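PDB 4EZI: Alpha/beta hydrolase from Legionella pneumophila subsp. pneumophila str. Philadelphia 1, which probably hydrolyses ester bonds, perhaps those of triacylglycerols, although its true substrate is not established. Local coordinates for residues 330-333 with 334-337; 82-86 with 87-91; 50-53 with 54-58; 254-257 with 258-261; 235-238 with 239-243. One frame throughout, in Å; residues are numbered along the deposited sequence.

Along the chain the order is contact 3, contact 2, contact 5, contact 4, contact 1. Contact 3 closes the hairpin of strands 41-51 and 57-67, contact 2 lies in the loop between strand 74-80 and helix 99-108, and contact 1 lies where helix 323-334 ends, in the loop leading to edge strand 340-344; all three belong to the alpha/beta hydrolase core. Contacts 5 and 4 sit in the helical region inserted between strands 193-197 and 310-314, the position of the cap in many relatives. Contacts 2 and 4 touch, with centres about 10 Å apart, so the core loop meets the insertion there. Contact 1 lies about 39 Å from contact 4, centre to centre, across the middle of the chain.

Contact 1. Residues 330-333 with 334-337; sequences YHSF and RKYS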
# COMPACT_ATOMS: atom_id res chain seq x y z
N TYR A 330 5.92 -1.21 -16.88
CA TYR A 330 5.44 -2.35 -17.69
C TYR A 330 6.52 -2.81 -18.68
O TYR A 330 6.88 -4.00 -18.72
CB TYR A 330 4.19 -1.94 -18.45
CG TYR A 330 3.79 -2.95 -19.52
CD1 TYR A 330 3.18 -4.16 -19.17
CD2 TYR A 330 4.01 -2.68 -20.85
CE1 TYR A 330 2.81 -5.09 -20.15
CE2 TYR A 330 3.66 -3.60 -21.84
CZ TYR A 330 3.06 -4.80 -21.49
OH TYR A 330 2.70 -5.71 -22.48
N HIS A 331 7.08 -1.88 -19.44
CA HIS A 331 8.10 -2.26 -20.41
C HIS A 331 9.33 -2.80 -19.72
O HIS A 331 9.97 -3.73 -20.22
CB HIS A 331 8.43 -1.12 -21.35
CG HIS A 331 7.29 -0.75 -22.24
ND1 HIS A 331 6.75 -1.64 -23.15
CD2 HIS A 331 6.56 0.39 -22.34
CE1 HIS A 331 5.74 -1.06 -23.78
NE2 HIS A 331 5.60 0.17 -23.30
N SER A 332 9.69 -2.24 -18.59
CA SER A 332 10.82 -2.75 -17.83
C SER A 332 10.62 -4.20 -17.36
O SER A 332 11.50 -5.04 -17.54
CB SER A 332 11.14 -1.79 -16.67
OG SER A 332 12.28 -2.22 -15.96
N PHE A 333 9.46 -4.48 -16.78
CA PHE A 333 9.20 -5.82 -16.30
C PHE A 333 9.09 -6.84 -17.45
O PHE A 333 9.43 -8.01 -17.29
CB PHE A 333 7.91 -5.87 -15.49
CG PHE A 333 8.05 -5.33 -14.08
CD1 PHE A 333 8.92 -5.92 -13.19
CD2 PHE A 333 7.27 -4.25 -13.65
CE1 PHE A 333 9.03 -5.47 -11.88
CE2 PHE A 333 7.37 -3.81 -12.32
CZ PHE A 333 8.24 -4.42 -11.44
N ARG A 334 8.57 -6.39 -18.59
CA ARG A 334 8.46 -7.25 -19.77
C ARG A 334 9.80 -7.75 -20.30
O ARG A 334 9.82 -8.75 -21.02
CB ARG A 334 7.68 -6.56 -20.88
CG ARG A 334 6.20 -6.41 -20.60
CD ARG A 334 5.43 -7.69 -20.82
NE ARG A 334 5.35 -8.01 -22.24
CZ ARG A 334 4.59 -8.98 -22.75
NH1 ARG A 334 3.81 -9.71 -21.96
NH2 ARG A 334 4.60 -9.21 -24.05
N LYS A 335 10.91 -7.10 -19.94
CA LYS A 335 12.25 -7.62 -20.29
C LYS A 335 12.48 -9.00 -19.68
O LYS A 335 13.28 -9.78 -20.20
CB LYS A 335 13.38 -6.71 -19.82
CG LYS A 335 13.42 -5.32 -20.39
CD LYS A 335 14.74 -4.60 -20.04
CE LYS A 335 15.18 -4.68 -18.56
NZ LYS A 335 14.22 -4.05 -17.61
N TYR A 336 11.80 -9.30 -18.57
CA TYR A 336 12.09 -10.47 -17.74
C TYR A 336 11.04 -11.56 -17.84
O TYR A 336 11.33 -12.72 -17.53
CB TYR A 336 12.18 -10.05 -16.27
CG TYR A 336 13.26 -9.07 -15.99
CD1 TYR A 336 14.60 -9.44 -16.03
CD2 TYR A 336 12.97 -7.75 -15.71
CE1 TYR A 336 15.60 -8.52 -15.78
CE2 TYR A 336 13.95 -6.83 -15.46
CZ TYR A 336 15.27 -7.22 -15.49
OH TYR A 336 16.27 -6.32 -15.24
N SER A 337 9.81 -11.20 -18.22
CA SER A 337 8.70 -12.14 -18.21
C SER A 337 7.59 -11.72 -19.17
O SER A 337 7.29 -10.53 -19.31
CB SER A 337 8.12 -12.28 -16.79
OG SER A 337 6.97 -13.12 -16.78
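R334 lays its CG over one face of the Y330 ring, a CH-pi contact 3.8 Å from CG to the ring centroid and displaced toward the rim; H331 CE1 lies in plane at that ring's edge, and Y330 CD2 lies over one face of the H331 ring. R334 and Y330 run the same way, and Y330 OH in turn sits over one face of the R334 guanidinium, 3.5 Å from NE. Bends at chi2 and chi3 of R334 bring the two planes to within 16° of parallel. The Y336 ring has F333 O near its plane, at an edge. Here helix 323-334 of the alpha/beta hydrolase fold runs out ahead of edge strand 340-344. R334 N still makes a helical i to i+4 bond to Y330 O (2.9 Å), but Y336 N reaches back three residues to F333 O (3.0 Å). S332 O takes two bonds from K335, from N at 3.2 Å and from NZ at 2.9 Å, on opposite faces of the carbonyl plane. Folded back by its chi3 and chi4, the K335 ammonium also salt-bridges D303, which accepts Y336 OH as well. F333 and Y330 pack inward on strands 310-314 and 340-344.

Contact 2. Residues 82-86 with 87-91; sequences GTRFE and RNDVP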
# COMPACT_ATOMS: atom_id res chain seq x y z
N GLY A 82 -3.35 2.41 1.00
CA GLY A 82 -2.82 3.65 0.48
C GLY A 82 -2.44 4.66 1.55
O GLY A 82 -2.35 4.35 2.73
N THR A 83 -2.18 5.88 1.14
CA THR A 83 -1.64 6.89 2.07
C THR A 83 -2.64 7.16 3.18
O THR A 83 -3.80 7.48 2.91
CB THR A 83 -1.39 8.21 1.34
OG1 THR A 83 -0.46 8.02 0.29
CG2 THR A 83 -0.89 9.30 2.29
N ARG A 84 -2.16 7.06 4.41
CA ARG A 84 -2.92 7.43 5.58
C ARG A 84 -2.09 8.39 6.40
O ARG A 84 -0.94 8.10 6.73
CB ARG A 84 -3.31 6.20 6.41
CG ARG A 84 -4.09 5.17 5.61
CD ARG A 84 -5.47 5.60 5.20
NE ARG A 84 -6.07 4.66 4.22
CZ ARG A 84 -6.55 3.45 4.48
NH1 ARG A 84 -6.55 2.94 5.70
NH2 ARG A 84 -7.02 2.71 3.48
N PHE A 85 -2.70 9.53 6.70
CA PHE A 85 -2.08 10.57 7.51
C PHE A 85 -2.48 10.49 8.99
O PHE A 85 -1.88 11.19 9.82
CB PHE A 85 -2.54 11.96 7.02
CG PHE A 85 -2.16 12.29 5.60
CD1 PHE A 85 -0.92 12.78 5.30
CD2 PHE A 85 -3.07 12.12 4.58
CE1 PHE A 85 -0.60 13.08 3.97
CE2 PHE A 85 -2.76 12.45 3.26
CZ PHE A 85 -1.53 12.91 2.97
N GLU A 86 -3.52 9.72 9.29
CA GLU A 86 -4.07 9.53 10.62
C GLU A 86 -3.66 8.18 11.16
O GLU A 86 -3.86 7.12 10.52
CB GLU A 86 -5.59 9.61 10.57
CG GLU A 86 -6.13 10.91 9.98
CD GLU A 86 -7.62 10.86 9.72
OE1 GLU A 86 -8.36 10.34 10.58
OE2 GLU A 86 -8.05 11.37 8.66
N ARG A 87 -3.13 8.19 12.38
CA ARG A 87 -2.63 6.97 13.02
C ARG A 87 -3.68 5.85 13.03
O ARG A 87 -3.38 4.69 12.81
CB ARG A 87 -2.18 7.28 14.48
CG ARG A 87 -1.94 6.03 15.29
CD ARG A 87 -1.32 6.33 16.62
NE ARG A 87 0.05 6.79 16.54
CZ ARG A 87 1.10 6.00 16.33
NH1 ARG A 87 0.97 4.68 16.16
NH2 ARG A 87 2.30 6.55 16.32
N ASN A 88 -4.91 6.23 13.37
CA ASN A 88 -5.95 5.25 13.60
C ASN A 88 -6.78 4.90 12.37
O ASN A 88 -7.63 4.01 12.45
CB ASN A 88 -6.85 5.69 14.77
CG ASN A 88 -6.11 5.59 16.08
OD1 ASN A 88 -5.88 4.51 16.59
ND2 ASN A 88 -5.71 6.75 16.63
N ASP A 89 -6.51 5.53 11.23
CA ASP A 89 -7.27 5.21 10.03
C ASP A 89 -6.56 4.12 9.24
O ASP A 89 -6.07 4.35 8.12
CB ASP A 89 -7.44 6.47 9.17
CG ASP A 89 -8.34 6.24 7.97
OD1 ASP A 89 -9.13 5.29 7.95
OD2 ASP A 89 -8.21 7.04 7.01
N VAL A 90 -6.47 2.94 9.83
CA VAL A 90 -5.69 1.84 9.31
C VAL A 90 -6.47 0.54 9.52
O VAL A 90 -7.36 0.49 10.39
CB VAL A 90 -4.26 1.75 9.92
CG1 VAL A 90 -3.42 2.95 9.43
CG2 VAL A 90 -4.30 1.65 11.45
N PRO A 91 -6.12 -0.52 8.79
CA PRO A 91 -6.96 -1.73 8.80
C PRO A 91 -7.22 -2.37 10.18
O PRO A 91 -8.29 -2.92 10.38
CB PRO A 91 -6.23 -2.67 7.84
CG PRO A 91 -5.62 -1.72 6.85
CD PRO A 91 -5.12 -0.58 7.71
O HOH W 1 -7.58 9.46 6.71
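R84 and D89 meet inside one loop, folded back on itself between strand 74-80 and helix 99-108, in a local contact that is partly buried. R84 sends NH1 to the main-chain oxygen D89 O at 2.8 Å, with an N-H...O angle of 161°. The acceptor lies in the guanidinium plane, whereas NH1 stands above the plane of the carbonyl. A bend at chi2 (-68°) curls the arginine round this oxygen, and its CD passes D89 OD2 at 3.6 Å. The two side chains cross at about a right angle. Any attraction to the carboxylate is of charge alone: R84 NH1 is 4.2 Å from D89 OD1, too far for a salt bridge, and OD1 lies well out of the guanidinium plane, held by N95 and K97.

The fold-back is a type I beta turn from E86 to D89, closed by D89 N to E86 O (3.2 Å), followed by an inverse gamma turn centred on D89. In alpha/beta hydrolases the loop after this strand commonly supplies part of the oxyanion hole, and it probably does so here.

On the turn, E86 CB and D89 CB pack at 3.9 Å. The two carboxylates, probably both charged, are bridged by a water that donates 2.8 Å to E86 OE2 and, in a short bond, 2.5 Å to D89 OD2. E86 OE2 also accepts V261 N, at the start of helix 261-267. R87 turns its guanidinium elsewhere, to the carbonyl oxygens of G122, N124 and L126.

Contact 3. Residues 50-53 with 54-58; sequences TQSP and DGNLT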
# COMPACT_ATOMS: atom_id res chain seq x y z
N THR A 50 8.98 -6.66 13.84
CA THR A 50 9.57 -6.27 12.56
C THR A 50 10.69 -5.26 12.83
O THR A 50 10.95 -4.89 13.96
CB THR A 50 8.47 -5.76 11.60
OG1 THR A 50 8.95 -5.71 10.26
CG2 THR A 50 7.89 -4.41 12.03
N GLN A 51 11.38 -4.80 11.79
CA GLN A 51 12.50 -3.87 11.96
C GLN A 51 12.11 -2.43 11.64
O GLN A 51 11.40 -2.14 10.67
CB GLN A 51 13.67 -4.28 11.07
CG GLN A 51 14.30 -5.61 11.44
CD GLN A 51 14.94 -5.57 12.82
OE1 GLN A 51 14.47 -6.21 13.77
NE2 GLN A 51 16.00 -4.80 12.94
N SER A 52 12.64 -1.51 12.42
CA SER A 52 12.41 -0.08 12.20
C SER A 52 13.33 0.44 11.09
O SER A 52 14.25 -0.26 10.67
CB SER A 52 12.71 0.69 13.47
OG SER A 52 14.10 0.65 13.76
N PRO A 53 13.16 1.70 10.64
CA PRO A 53 14.09 2.27 9.67
C PRO A 53 15.54 2.27 10.14
O PRO A 53 16.42 2.19 9.30
CB PRO A 53 13.55 3.70 9.47
CG PRO A 53 12.07 3.58 9.71
CD PRO A 53 12.00 2.60 10.87
N ASP A 54 15.77 2.34 11.45
CA ASP A 54 17.12 2.31 12.04
C ASP A 54 17.63 0.90 12.34
O ASP A 54 18.72 0.75 12.88
CB ASP A 54 17.13 3.16 13.31
CG ASP A 54 17.04 4.66 13.02
OD1 ASP A 54 17.72 5.13 12.07
OD2 ASP A 54 16.31 5.37 13.75
N GLY A 55 16.87 -0.13 11.97
CA GLY A 55 17.32 -1.52 12.13
C GLY A 55 17.20 -2.02 13.55
O GLY A 55 18.04 -2.81 14.00
N ASN A 56 16.20 -1.56 14.28
CA ASN A 56 15.89 -2.05 15.62
C ASN A 56 14.54 -2.75 15.62
O ASN A 56 13.64 -2.45 14.82
CB ASN A 56 15.88 -0.91 16.62
CG ASN A 56 17.15 -0.11 16.60
OD1 ASN A 56 18.24 -0.68 16.64
ND2 ASN A 56 17.03 1.21 16.51
N LEU A 57 14.34 -3.61 16.61
CA LEU A 57 13.06 -4.27 16.77
C LEU A 57 11.98 -3.23 17.07
O LEU A 57 12.17 -2.33 17.88
CB LEU A 57 13.12 -5.25 17.94
CG LEU A 57 11.82 -5.94 18.34
CD1 LEU A 57 11.31 -6.81 17.25
CD2 LEU A 57 12.02 -6.78 19.63
N THR A 58 10.84 -3.39 16.41
CA THR A 58 9.64 -2.60 16.68
C THR A 58 8.42 -3.50 16.51
O THR A 58 8.48 -4.45 15.74
CB THR A 58 9.60 -1.35 15.76
OG1 THR A 58 8.56 -0.47 16.20
CG2 THR A 58 9.37 -1.72 14.31
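T58 and S52 carry this hairpin end, where strand 41-51 turns into strand 57-67. T58 is the hydrogen-bonded antiparallel partner of T50: T58 N meets T50 O at 2.9 Å and T50 N meets T58 O at 3.0 Å. The two threonines lie side by side on the same face of the sheet, their CG2 methyls 3.8 Å apart, and T58 CG2 also rests 3.6 Å from T50 O. Each hydroxyl stands anti to its own backbone N and is used elsewhere, T50 OG1 with D143 and T58 OG1 with N124.

S52 governs the turn. Residues S52 to G55 form a type I turn closed by G55 N to S52 O (2.9 Å). G55, at positive phi, is the first residue of a G1 bulge, and N56 O accepts S52 N at 2.8 Å. With chi1 at 68°, the S52 hydroxyl sits between its own N and carbonyl carbon and points into the turn. There OG accepts N56 N at 3.1 Å and, weakly, D54 N. P53, at the turn's corner, packs on L126 and P130 and on Y232 and K233 of helix 218-233.

S52 O takes the amide of G55, S52 OG that of N56 and, weakly, that of D54, while S52 N donates to N56 O; one residue thus holds both sides of the reversal, which implies a well-defined turn.

Contact 4. Residues 254-257 with 258-261; sequences LMDG and YHAV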
# COMPACT_ATOMS: atom_id res chain seq x y z
N LEU A 254 0.80 19.03 11.44
CA LEU A 254 -0.21 18.38 10.60
C LEU A 254 0.01 16.89 10.48
O LEU A 254 -0.96 16.15 10.29
CB LEU A 254 -0.22 18.99 9.20
CG LEU A 254 -0.63 20.46 9.12
CD1 LEU A 254 -0.42 20.97 7.69
CD2 LEU A 254 -2.06 20.71 9.60
N MSE A 255 1.28 16.46 10.55
CA MSE A 255 1.62 15.07 10.39
C MSE A 255 1.73 14.29 11.68
O MSE A 255 2.31 13.23 11.69
CB MSE A 255 2.91 14.91 9.55
CG MSE A 255 2.87 15.58 8.19
SE MSE A 255 1.63 14.78 7.02
CE MSE A 255 1.39 16.30 5.77
N ASP A 256 1.08 14.78 12.74
CA ASP A 256 1.18 14.16 14.06
C ASP A 256 0.36 12.89 14.21
O ASP A 256 0.48 12.23 15.24
CB ASP A 256 0.86 15.18 15.15
CG ASP A 256 -0.60 15.62 15.18
OD1 ASP A 256 -1.42 15.21 14.32
OD2 ASP A 256 -0.94 16.46 16.08
N GLY A 257 -0.45 12.54 13.22
CA GLY A 257 -1.30 11.37 13.26
C GLY A 257 -2.71 11.62 13.75
O GLY A 257 -3.52 10.69 13.76
N TYR A 258 -3.02 12.87 14.13
CA TYR A 258 -4.30 13.23 14.74
C TYR A 258 -4.98 14.39 14.03
O TYR A 258 -5.89 14.98 14.56
CB TYR A 258 -4.11 13.51 16.24
CG TYR A 258 -3.63 12.28 16.94
CD1 TYR A 258 -4.52 11.25 17.24
CD2 TYR A 258 -2.29 12.07 17.21
CE1 TYR A 258 -4.10 10.08 17.82
CE2 TYR A 258 -1.86 10.89 17.80
CZ TYR A 258 -2.77 9.90 18.11
OH TYR A 258 -2.36 8.72 18.70
N HIS A 259 -4.53 14.70 12.82
CA HIS A 259 -5.23 15.67 11.98
C HIS A 259 -5.96 14.93 10.89
O HIS A 259 -5.36 14.13 10.16
CB HIS A 259 -4.26 16.68 11.35
CG HIS A 259 -3.75 17.69 12.32
ND1 HIS A 259 -2.89 17.37 13.35
CD2 HIS A 259 -3.96 19.03 12.39
CE1 HIS A 259 -2.62 18.48 14.03
NE2 HIS A 259 -3.25 19.49 13.47
N ALA A 260 -7.25 15.20 10.76
CA ALA A 260 -8.05 14.62 9.71
C ALA A 260 -7.47 15.03 8.34
O ALA A 260 -7.02 16.17 8.15
CB ALA A 260 -9.53 15.04 9.79
N VAL A 261 -7.49 14.12 7.40
CA VAL A 261 -6.91 14.40 6.11
C VAL A 261 -7.52 15.67 5.45
O VAL A 261 -6.79 16.46 4.86
CB VAL A 261 -6.95 13.17 5.18
CG1 VAL A 261 -8.38 12.69 4.97
CG2 VAL A 261 -6.30 13.53 3.88
O HOH W 2 -1.95 13.75 11.17
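H259 spreads one face of its imidazole over the backbone of L254: L254 CA is 4.0 Å from the ring centroid and 10° off the ring normal, a CH-pi contact over the middle of the ring. L254 adds its methyl CD2, 3.8 Å from H259 CD2. Both belong to the tight link between helix 247-254 and helix 261-267, built on an Asx turn at D256 and a His-carboxylate hydrogen bond from H259 to the same residue.

D256 OD1 is the shared acceptor. H259 ND1 donates to it at 2.8 Å, with OD1 in the ring plane, and Y258 N, two residues on from the aspartate, also reaches it at 2.8 Å. The two donors come from opposite faces of the carboxylate plane, and that plane stands 48° from the imidazole. A chi1 of 68° on D256, which sets CG between the backbone N and carbonyl carbon, swings the carboxylate back over the following residues. The two bonds hold the carboxylate, while the ND1 bond together with L254 CA over the face fixes the rotation of the imidazole, and the nearby carboxylate would probably favour its protonated form.

G257 takes backbone angles that suit glycine and lets the chain double back; its O bonds R87 N of the neighbouring loop. Y258, the next residue, lies with one ring face over G257 O and touches the R87 side chain.

A water ties the link together, donating to L254 O at 2.7 Å and accepting from G257 N at 2.8 Å and H259 N at 3.2 Å.

Contact 5. Residues 235-238 with 239-243; sequences YWSG and FDEIF
E241 OE1 is gripped twice by S237, by its OG at 2.7 Å and by its backbone N at 2.9 Å. The amide arrives nearly along the C-O axis, the hydroxyl on the anti side, and they come from opposite faces of the carboxylate plane. E241 reaches that far because its chain is fully extended, with chi1 at 177° and chi2 at 178°. Its other oxygen, OE2, forms a salt bridge with R290 and lies 3.7 Å from W236 CD1, at the edge of the indole, whose plane is perpendicular to the carboxylate. The glutamate thus ties S237 to the single, weakly bonded helical turn about 239-242, where E241 N also bonds G238 O at 3.3 Å. G238 crosses the joint in a fully extended conformation. Beside these polar groups, I242 CD1 packs against W236 CE3 at 3.8 Å, the two side chains crossing at about a right angle.

W236 is further fixed by D289, which receives its NE1, and by an edge-to-face meeting with F280 of helix 278-285. Helix 292-299 supplies L295 against the indole, and F239 and I242 rest on helix 218-233, so the short helix 239-242 is set among three longer ones.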
# COMPACT_ATOMS: atom_id res chain seq x y z
N TYR A 235 18.91 13.28 5.27
CA TYR A 235 19.69 13.48 4.05
C TYR A 235 20.01 14.95 3.78
O TYR A 235 20.96 15.25 3.05
CB TYR A 235 18.99 12.88 2.82
CG TYR A 235 18.86 11.38 2.80
CD1 TYR A 235 19.90 10.53 3.22
CD2 TYR A 235 17.68 10.78 2.36
CE1 TYR A 235 19.79 9.14 3.16
CE2 TYR A 235 17.54 9.39 2.32
CZ TYR A 235 18.60 8.58 2.73
OH TYR A 235 18.48 7.22 2.71
N TRP A 236 19.23 15.86 4.36
CA TRP A 236 19.44 17.29 4.21
C TRP A 236 19.92 17.89 5.54
O TRP A 236 19.96 17.19 6.56
CB TRP A 236 18.17 17.99 3.68
CG TRP A 236 17.84 17.48 2.30
CD1 TRP A 236 18.35 17.97 1.11
CD2 TRP A 236 17.01 16.37 1.94
NE1 TRP A 236 17.89 17.23 0.06
CE2 TRP A 236 17.07 16.24 0.54
CE3 TRP A 236 16.22 15.47 2.67
CZ2 TRP A 236 16.35 15.26 -0.15
CZ3 TRP A 236 15.50 14.52 1.99
CH2 TRP A 236 15.58 14.41 0.60
N SER A 237 20.30 19.16 5.53
CA SER A 237 20.90 19.76 6.72
C SER A 237 19.90 19.90 7.85
O SER A 237 20.25 19.84 9.01
CB SER A 237 21.54 21.11 6.40
OG SER A 237 20.61 22.00 5.81
N GLY A 238 18.63 20.12 7.50
CA GLY A 238 17.56 20.27 8.46
C GLY A 238 16.26 20.54 7.72
O GLY A 238 16.25 20.67 6.50
N PHE A 239 15.19 20.68 8.48
CA PHE A 239 13.89 20.87 7.90
C PHE A 239 13.77 22.22 7.20
O PHE A 239 12.92 22.37 6.33
CB PHE A 239 12.78 20.70 8.93
CG PHE A 239 12.67 19.30 9.49
CD1 PHE A 239 12.17 18.27 8.73
CD2 PHE A 239 13.07 19.02 10.77
CE1 PHE A 239 12.07 17.00 9.23
CE2 PHE A 239 12.96 17.73 11.29
CZ PHE A 239 12.47 16.73 10.52
N ASP A 240 14.56 23.21 7.61
CA ASP A 240 14.45 24.56 7.05
C ASP A 240 15.16 24.71 5.72
O ASP A 240 14.91 25.66 4.99
CB ASP A 240 14.94 25.58 8.06
CG ASP A 240 14.38 25.31 9.43
OD1 ASP A 240 13.14 25.22 9.51
OD2 ASP A 240 15.17 25.13 10.38
N GLU A 241 16.02 23.76 5.37
CA GLU A 241 16.57 23.68 4.02
C GLU A 241 15.45 23.25 3.05
O GLU A 241 15.43 23.67 1.90
CB GLU A 241 17.73 22.67 3.97
CG GLU A 241 18.26 22.51 2.56
CD GLU A 241 19.45 21.56 2.37
OE1 GLU A 241 20.05 21.10 3.37
OE2 GLU A 241 19.80 21.33 1.17
N ILE A 242 14.56 22.37 3.53
CA ILE A 242 13.52 21.77 2.72
C ILE A 242 12.30 22.69 2.63
O ILE A 242 11.88 23.08 1.53
CB ILE A 242 13.12 20.40 3.31
CG1 ILE A 242 14.33 19.45 3.38
CG2 ILE A 242 11.99 19.78 2.52
CD1 ILE A 242 14.06 18.21 4.15
N PHE A 243 11.73 23.03 3.78
CA PHE A 243 10.42 23.66 3.86
C PHE A 243 10.52 25.14 4.15
O PHE A 243 11.19 25.57 5.10
CB PHE A 243 9.58 23.01 4.97
CG PHE A 243 9.25 21.57 4.71
CD1 PHE A 243 8.50 21.20 3.59
CD2 PHE A 243 9.63 20.59 5.60
CE1 PHE A 243 8.18 19.86 3.36
CE2 PHE A 243 9.33 19.27 5.37
CZ PHE A 243 8.57 18.91 4.27